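Local coordinates for protein pullulanase (Bacillus acidopullulyticus, PDB 2WAN) that hydrolyses alpha-1,6-glucosidic linkages of pullulan and probably also the branch points of starch, as a debranching enzyme with an alpha-amylase-type catalytic barrel, at residues L172-L176 against G203-A207; T327-A333 against G363-V369; Y377-Q381 against A391-A396. All coordinates share one frame; numbering follows the deposited sequence. Where two conformers were deposited one is given.

Contact 1: residues L172-L176 against G203-A207; sequences LQQAL and GTLPA
L176 and L205 meet with their side chains crossed at about a right angle, and the CD1 methyl of L205 is the pivot of the contact. It sits 3.6 Å from L176 CG and equally near the CD2 branch of L176, and it also lies 3.8 Å from A175 CB. The second methyl of L205 is turned to a different neighbour: L205 CD2 lies 4.1 Å from L172 CD2, the two leucines meeting at a slant through a single branch each. One forked side chain of the strand is thus shared among three residues of the 172-176 loop. Both torsions of L205 lie off the usual leucine rotamers (chi1 -109°, chi2 17°), and it is in this shape that its two methyls reach their separate partners.

The remaining touches flank this leucine. L176 CD2 reaches past it to G203 CA at 3.7 Å, where any side chain on the glycine would run into that methyl; P206 CD rests 4.1 Å from A175 CB. No hydrogen bond spans the two segments, so the loop is held here by apolar packing.

Strand 198-205, in the X25 domain, is tied to strand 238-245 by backbone bonds of G203 with V240 and L205 with E238. L172 and L205 both also pack on F242 of that strand, L231 of strand 223-233 and Y210 of strand 208-216.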
# COMPACT_ATOMS: atom_id res chain seq x y z
N LEU A 172 -35.33 1.66 -25.11
CA LEU A 172 -34.69 0.56 -25.82
C LEU A 172 -33.54 -0.04 -25.03
O LEU A 172 -32.87 -0.95 -25.52
CB LEU A 172 -34.17 1.04 -27.18
CG LEU A 172 -33.57 2.43 -27.39
CD1 LEU A 172 -32.42 2.75 -26.44
CD2 LEU A 172 -33.11 2.57 -28.82
N GLN A 173 -33.32 0.47 -23.82
CA GLN A 173 -32.14 0.10 -23.03
C GLN A 173 -32.16 -1.33 -22.48
O GLN A 173 -31.14 -2.01 -22.48
CB GLN A 173 -31.88 1.11 -21.92
CG GLN A 173 -30.84 2.16 -22.31
CD GLN A 173 -30.49 3.08 -21.16
OE1 GLN A 173 -29.41 2.98 -20.57
NE2 GLN A 173 -31.40 3.97 -20.83
N GLN A 174 -33.33 -1.76 -22.02
CA GLN A 174 -33.51 -3.13 -21.54
C GLN A 174 -33.34 -4.12 -22.68
O GLN A 174 -32.64 -5.13 -22.52
CB GLN A 174 -34.88 -3.30 -20.88
CG GLN A 174 -34.97 -2.62 -19.53
CD GLN A 174 -36.27 -2.90 -18.81
OE1 GLN A 174 -36.30 -2.94 -17.58
NE2 GLN A 174 -37.35 -3.07 -19.56
N ALA A 175 -33.95 -3.82 -23.82
CA ALA A 175 -33.82 -4.61 -25.04
C ALA A 175 -32.38 -4.71 -25.55
O ALA A 175 -32.06 -5.55 -26.40
CB ALA A 175 -34.74 -4.06 -26.13
N LEU A 176 -31.51 -3.85 -25.04
CA LEU A 176 -30.08 -3.89 -25.35
C LEU A 176 -29.26 -4.37 -24.16
O LEU A 176 -28.03 -4.20 -24.13
CB LEU A 176 -29.59 -2.52 -25.85
CG LEU A 176 -30.07 -2.12 -27.24
CD1 LEU A 176 -29.70 -0.68 -27.58
CD2 LEU A 176 -29.53 -3.07 -28.30
N GLY A 203 -26.47 -2.89 -31.81
CA GLY A 203 -27.19 -3.89 -31.05
C GLY A 203 -28.41 -4.32 -31.83
O GLY A 203 -28.87 -3.60 -32.72
N THR A 204 -28.94 -5.50 -31.51
CA THR A 204 -30.14 -6.01 -32.18
C THR A 204 -31.38 -5.70 -31.35
O THR A 204 -31.43 -6.00 -30.16
CB THR A 204 -30.04 -7.53 -32.47
OG1 THR A 204 -28.76 -7.81 -33.06
CG2 THR A 204 -31.14 -7.96 -33.44
N LEU A 205 -32.36 -5.09 -32.01
CA LEU A 205 -33.61 -4.69 -31.38
C LEU A 205 -34.78 -5.48 -31.96
O LEU A 205 -34.88 -5.64 -33.17
CB LEU A 205 -33.83 -3.19 -31.60
CG LEU A 205 -33.72 -2.15 -30.47
CD1 LEU A 205 -32.99 -2.66 -29.23
CD2 LEU A 205 -33.10 -0.86 -30.99
N PRO A 206 -35.69 -5.97 -31.08
CA PRO A 206 -36.93 -6.56 -31.57
C PRO A 206 -37.82 -5.51 -32.24
O PRO A 206 -37.67 -4.31 -31.99
CB PRO A 206 -37.60 -7.09 -30.30
CG PRO A 206 -36.49 -7.22 -29.30
CD PRO A 206 -35.56 -6.09 -29.62
N ALA A 207 -38.74 -5.96 -33.09
CA ALA A 207 -39.70 -5.08 -33.76
C ALA A 207 -40.42 -4.16 -32.77
O ALA A 207 -40.67 -4.55 -31.63
CB ALA A 207 -40.72 -5.91 -34.54

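Contact 2: residues T327-A333 against G363-V369; sequences TSFRVWA and GTWKLQV
R330 reaches across to T364 and K366, using the edge and one face of its guanidinium group for different jobs. The chain bends at chi3 (-69°), which turns the group toward the neighbouring strand. At the edge, R330 NH1 donates to T364 OG1 at 3.0 Å, in the guanidinium plane though with a bent N-H...O path of 143°; NH1 is also hydrogen-bonded to S360 OG. Over the face lies K366 CB, and the two long side chains run alongside each other in the same direction; a water accepts from both R330 NH2 and K366 NZ and so bridges the two like charges. The salt bridge of R330 NE to D317 probably offsets their repulsion.

T364 carries its hydroxyl between its backbone N and carbonyl carbon (chi1 69°), on the side of the arginine, and OG1 is also hydrogen-bonded to D361 O. The other branch, T364 CG2, lies 3.8 Å from W332 CD1 at the edge of the indole.

R330, K366, T364 and W332 share one face of an antiparallel pair in the CBM48 module, a beta-sandwich of immunoglobulin-like type. Strand 326-332 here lies between strands 319-322 and 364-370, and seven backbone hydrogen bonds, from T327-V369 to A333-G363, fix the register.

On the opposite face W365 lies obliquely against V331 and reaches A333. Its CB lies 4.1 Å from V331 CG1, and its CD1 at the same distance from A333 CB. W365 NE1 makes a weak bond to A333 O at 3.4 Å; a water that accepts from NE1 at 3.0 Å also donates to A333 O. Further along this face, F329 CE1 touches V369 CG2 at 3.7 Å.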
# COMPACT_ATOMS: atom_id res chain seq x y z
N THR A 327 34.87 -2.29 -9.21
CA THR A 327 33.45 -2.03 -8.94
C THR A 327 32.77 -1.58 -10.25
O THR A 327 33.30 -0.75 -10.97
CB THR A 327 33.25 -0.99 -7.80
OG1 THR A 327 33.76 -1.51 -6.57
CG2 THR A 327 31.76 -0.66 -7.62
N SER A 328 31.62 -2.17 -10.56
CA SER A 328 30.83 -1.77 -11.73
C SER A 328 29.61 -0.98 -11.28
O SER A 328 28.98 -1.31 -10.26
CB SER A 328 30.38 -2.99 -12.52
OG SER A 328 31.51 -3.68 -13.03
N PHE A 329 29.27 0.04 -12.07
CA PHE A 329 28.17 0.96 -11.78
C PHE A 329 27.21 0.92 -12.95
O PHE A 329 27.63 0.79 -14.11
CB PHE A 329 28.68 2.38 -11.57
CG PHE A 329 29.70 2.52 -10.47
CD1 PHE A 329 31.05 2.20 -10.69
CD2 PHE A 329 29.32 2.98 -9.21
CE1 PHE A 329 31.99 2.33 -9.67
CE2 PHE A 329 30.26 3.12 -8.18
CZ PHE A 329 31.60 2.79 -8.41
N ARG A 330 25.92 1.01 -12.65
CA ARG A 330 24.90 1.10 -13.70
C ARG A 330 23.70 1.87 -13.20
O ARG A 330 23.23 1.64 -12.07
CB ARG A 330 24.46 -0.28 -14.21
CG ARG A 330 23.65 -0.17 -15.53
CD ARG A 330 23.15 -1.51 -16.05
NE ARG A 330 24.22 -2.38 -16.53
CZ ARG A 330 24.62 -2.45 -17.81
NH1 ARG A 330 24.06 -1.69 -18.73
NH2 ARG A 330 25.59 -3.29 -18.15
N VAL A 331 23.24 2.81 -14.02
CA VAL A 331 22.10 3.68 -13.68
C VAL A 331 21.20 3.84 -14.90
O VAL A 331 21.69 3.93 -16.04
CB VAL A 331 22.57 5.08 -13.15
CG1 VAL A 331 23.36 5.87 -14.22
CG2 VAL A 331 21.39 5.90 -12.61
N TRP A 332 19.88 3.86 -14.67
CA TRP A 332 18.91 4.06 -15.74
C TRP A 332 18.60 5.55 -15.90
O TRP A 332 18.07 6.18 -14.99
CB TRP A 332 17.62 3.28 -15.44
CG TRP A 332 16.63 3.25 -16.59
CD1 TRP A 332 16.79 2.64 -17.81
CD2 TRP A 332 15.33 3.84 -16.60
NE1 TRP A 332 15.66 2.82 -18.58
CE2 TRP A 332 14.74 3.55 -17.86
CE3 TRP A 332 14.59 4.57 -15.66
CZ2 TRP A 332 13.45 3.99 -18.21
CZ3 TRP A 332 13.31 5.01 -16.01
CH2 TRP A 332 12.76 4.72 -17.27
N ALA A 333 18.98 6.12 -17.05
CA ALA A 333 18.77 7.55 -17.29
C ALA A 333 18.52 7.78 -18.79
O ALA A 333 19.37 8.35 -19.49
CB ALA A 333 19.95 8.37 -16.80
N GLY A 363 18.61 2.60 -22.22
CA GLY A 363 18.63 3.86 -21.50
C GLY A 363 19.54 3.89 -20.30
O GLY A 363 19.60 4.91 -19.60
N THR A 364 20.28 2.81 -20.06
CA THR A 364 21.23 2.79 -18.95
C THR A 364 22.60 3.37 -19.33
O THR A 364 22.96 3.43 -20.51
CB THR A 364 21.42 1.38 -18.32
OG1 THR A 364 22.11 0.52 -19.25
CG2 THR A 364 20.07 0.76 -17.93
N TRP A 365 23.33 3.78 -18.30
CA TRP A 365 24.72 4.19 -18.42
C TRP A 365 25.52 3.30 -17.48
O TRP A 365 25.08 2.99 -16.37
CB TRP A 365 24.89 5.66 -18.03
CG TRP A 365 24.24 6.64 -18.99
CD1 TRP A 365 22.90 6.83 -19.20
CD2 TRP A 365 24.92 7.56 -19.85
NE1 TRP A 365 22.70 7.82 -20.15
CE2 TRP A 365 23.93 8.28 -20.56
CE3 TRP A 365 26.27 7.85 -20.10
CZ2 TRP A 365 24.25 9.28 -21.50
CZ3 TRP A 365 26.59 8.84 -21.03
CH2 TRP A 365 25.58 9.54 -21.72
N LYS A 366 26.70 2.89 -17.93
CA LYS A 366 27.49 1.94 -17.16
C LYS A 366 28.96 2.34 -17.08
O LYS A 366 29.46 3.11 -17.90
CB LYS A 366 27.37 0.54 -17.75
CG LYS A 366 28.10 0.36 -19.09
CD LYS A 366 28.05 -1.07 -19.56
CE LYS A 366 28.99 -1.28 -20.75
NZ LYS A 366 28.97 -2.70 -21.22
N LEU A 367 29.64 1.79 -16.08
CA LEU A 367 31.10 1.94 -16.00
C LEU A 367 31.71 0.92 -15.06
O LEU A 367 31.20 0.69 -13.95
CB LEU A 367 31.50 3.35 -15.54
CG LEU A 367 32.99 3.69 -15.65
CD1 LEU A 367 33.41 3.68 -17.13
CD2 LEU A 367 33.26 5.05 -15.02
N GLN A 368 32.80 0.29 -15.51
CA GLN A 368 33.62 -0.52 -14.63
C GLN A 368 34.85 0.28 -14.23
O GLN A 368 35.55 0.84 -15.08
CB GLN A 368 34.02 -1.84 -15.30
CG GLN A 368 34.71 -2.82 -14.35
CD GLN A 368 35.13 -4.11 -15.03
OE1 GLN A 368 36.20 -4.65 -14.75
NE2 GLN A 368 34.28 -4.62 -15.92
N VAL A 369 35.11 0.34 -12.93
CA VAL A 369 36.25 1.05 -12.37
C VAL A 369 37.18 0.04 -11.72
O VAL A 369 36.79 -0.64 -10.77
CB VAL A 369 35.82 2.14 -11.36
CG1 VAL A 369 37.03 2.95 -10.89
CG2 VAL A 369 34.75 3.06 -11.98
O HOH W 1 31.48 -4.53 -15.48
O HOH W 2 26.20 -4.03 -20.85
O HOH W 3 20.45 8.64 -22.02

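Contact 3: residues Y377-Q381 against A391-A396; sequences YYLYQ and AVDPYA
D393 brings its carboxylate to the hydroxyl ends of Y378 and Y380, two residues of strand 377-383. With CG anti to the backbone N (chi1 -164°), the side chain extends toward the strand. Its CB already lies beside the Y378 hydroxyl and 3.6 Å from Y380 CE2. CG comes to 3.4 Å from that same CE2 atom, the carboxylate standing almost perpendicular to the Y378 ring (86°) and less steeply against that of Y380. At the tip the two oxygens part company. OD2 accepts from both phenols, which approach from opposite faces of the carboxylate: Y378 OH at 2.6 Å on the anti side, Y380 OH at 2.8 Å from well above the plane. OD1 instead turns back to its own segment and takes the Y395 N-H at 2.9 Å, an Asx turn, while A396 N bonds to D393 O to close the type I turn.

Nearer the strand, Y380 and A391 exchange a pair of backbone hydrogen bonds, and L379 CD2 packs on V392 CG2 at 3.7 Å. A water over the face of the Y378 ring joins Y378 O to D393 N. The loop also reaches the catalytic domain, through V392 N to D564 and P394 O to N515, so it links the CBM48 module to the catalytic part.

With an alanine here in place of D393, both tyrosine hydroxyls would probably lose their shared acceptor and Y395 N its Asx-turn bond, leaving the turn with its backbone bond. Three donors converging on one buried carboxylate would be expected to stabilise its ionised form and to fix its rotation.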
# COMPACT_ATOMS: atom_id res chain seq x y z
N TYR A 377 33.12 6.86 -1.63
CA TYR A 377 31.80 7.48 -1.78
C TYR A 377 31.59 7.90 -3.23
O TYR A 377 32.56 8.12 -3.98
CB TYR A 377 31.65 8.68 -0.84
CG TYR A 377 31.71 8.29 0.63
CD1 TYR A 377 32.95 8.16 1.30
CD2 TYR A 377 30.54 7.99 1.33
CE1 TYR A 377 33.01 7.79 2.64
CE2 TYR A 377 30.60 7.61 2.68
CZ TYR A 377 31.83 7.51 3.33
OH TYR A 377 31.86 7.14 4.67
N TYR A 378 30.34 7.99 -3.65
CA TYR A 378 30.09 8.38 -5.04
C TYR A 378 28.75 9.05 -5.26
O TYR A 378 27.82 8.98 -4.43
CB TYR A 378 30.20 7.17 -5.99
CG TYR A 378 29.04 6.16 -5.99
CD1 TYR A 378 28.82 5.31 -4.90
CD2 TYR A 378 28.19 6.04 -7.11
CE1 TYR A 378 27.78 4.38 -4.92
CE2 TYR A 378 27.15 5.10 -7.14
CZ TYR A 378 26.96 4.27 -6.04
OH TYR A 378 25.98 3.33 -6.05
N LEU A 379 28.69 9.75 -6.38
CA LEU A 379 27.46 10.37 -6.88
C LEU A 379 27.43 10.19 -8.38
O LEU A 379 28.49 10.00 -9.02
CB LEU A 379 27.45 11.87 -6.59
CG LEU A 379 27.24 12.33 -5.15
CD1 LEU A 379 27.52 13.82 -5.00
CD2 LEU A 379 25.81 11.99 -4.69
N TYR A 380 26.22 10.24 -8.95
CA TYR A 380 26.06 10.41 -10.41
C TYR A 380 25.82 11.87 -10.74
O TYR A 380 25.06 12.56 -10.07
CB TYR A 380 24.89 9.56 -10.96
CG TYR A 380 25.06 8.07 -10.76
CD1 TYR A 380 26.21 7.40 -11.22
CD2 TYR A 380 24.06 7.31 -10.13
CE1 TYR A 380 26.36 6.03 -11.04
CE2 TYR A 380 24.20 5.93 -9.98
CZ TYR A 380 25.36 5.30 -10.41
OH TYR A 380 25.51 3.95 -10.24
N GLN A 381 26.49 12.33 -11.80
CA GLN A 381 26.27 13.67 -12.31
C GLN A 381 25.52 13.53 -13.64
O GLN A 381 26.04 12.95 -14.60
CB GLN A 381 27.60 14.40 -12.46
CG GLN A 381 27.44 15.87 -12.90
CD GLN A 381 28.77 16.59 -12.98
OE1 GLN A 381 29.10 17.40 -12.12
NE2 GLN A 381 29.55 16.28 -14.01
N ALA A 391 23.19 13.21 -8.08
CA ALA A 391 22.21 12.38 -7.37
C ALA A 391 22.91 11.20 -6.71
O ALA A 391 23.91 10.68 -7.22
CB ALA A 391 21.13 11.90 -8.34
N VAL A 392 22.38 10.81 -5.56
CA VAL A 392 22.76 9.55 -4.92
C VAL A 392 22.09 8.41 -5.69
O VAL A 392 20.92 8.51 -6.09
CB VAL A 392 22.36 9.56 -3.41
CG1 VAL A 392 22.65 8.18 -2.73
CG2 VAL A 392 23.07 10.68 -2.66
N ASP A 393 22.84 7.35 -5.95
CA ASP A 393 22.32 6.15 -6.58
C ASP A 393 21.08 5.64 -5.81
O ASP A 393 21.20 5.31 -4.64
CB ASP A 393 23.41 5.08 -6.54
CG ASP A 393 23.15 3.93 -7.50
OD1 ASP A 393 21.98 3.68 -7.84
OD2 ASP A 393 24.14 3.28 -7.93
N PRO A 394 19.91 5.54 -6.49
CA PRO A 394 18.72 4.97 -5.82
C PRO A 394 18.96 3.55 -5.31
O PRO A 394 18.26 3.09 -4.39
CB PRO A 394 17.67 4.96 -6.93
CG PRO A 394 18.04 6.13 -7.78
CD PRO A 394 19.56 6.03 -7.84
N TYR A 395 19.94 2.86 -5.90
CA TYR A 395 20.29 1.51 -5.50
C TYR A 395 21.44 1.42 -4.47
O TYR A 395 21.87 0.31 -4.17
CB TYR A 395 20.64 0.65 -6.74
CG TYR A 395 19.44 0.15 -7.51
CD1 TYR A 395 18.72 1.01 -8.36
CD2 TYR A 395 19.01 -1.18 -7.38
CE1 TYR A 395 17.60 0.55 -9.08
CE2 TYR A 395 17.89 -1.65 -8.10
CZ TYR A 395 17.20 -0.77 -8.95
OH TYR A 395 16.09 -1.20 -9.64
N ALA A 396 21.94 2.55 -3.96
CA ALA A 396 23.02 2.53 -2.97
C ALA A 396 22.59 1.71 -1.75
O ALA A 396 21.43 1.80 -1.31
CB ALA A 396 23.38 3.96 -2.52
O HOH W 4 25.63 7.26 -5.04

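Contact 1 stands apart, its centre about 61 Å from that of contact 2 and 63 Å from that of contact 3, in the X25 domain. Contacts 2 and 3 belong to the CBM48 module, with centres about 11 Å apart, and they touch: the F329 ring meets Y378 edge-to-face, and V331 packs on Y380, so one face of contact 2 continues into contact 3. Their burial differs. Contact 1 is partly buried and purely apolar; contact 2 joins a mostly buried, largely apolar face to a more polar one with partly exposed ends; contact 3 is wholly buried yet polar, adding side-chain bonds to a carboxylate to a single antiparallel pair.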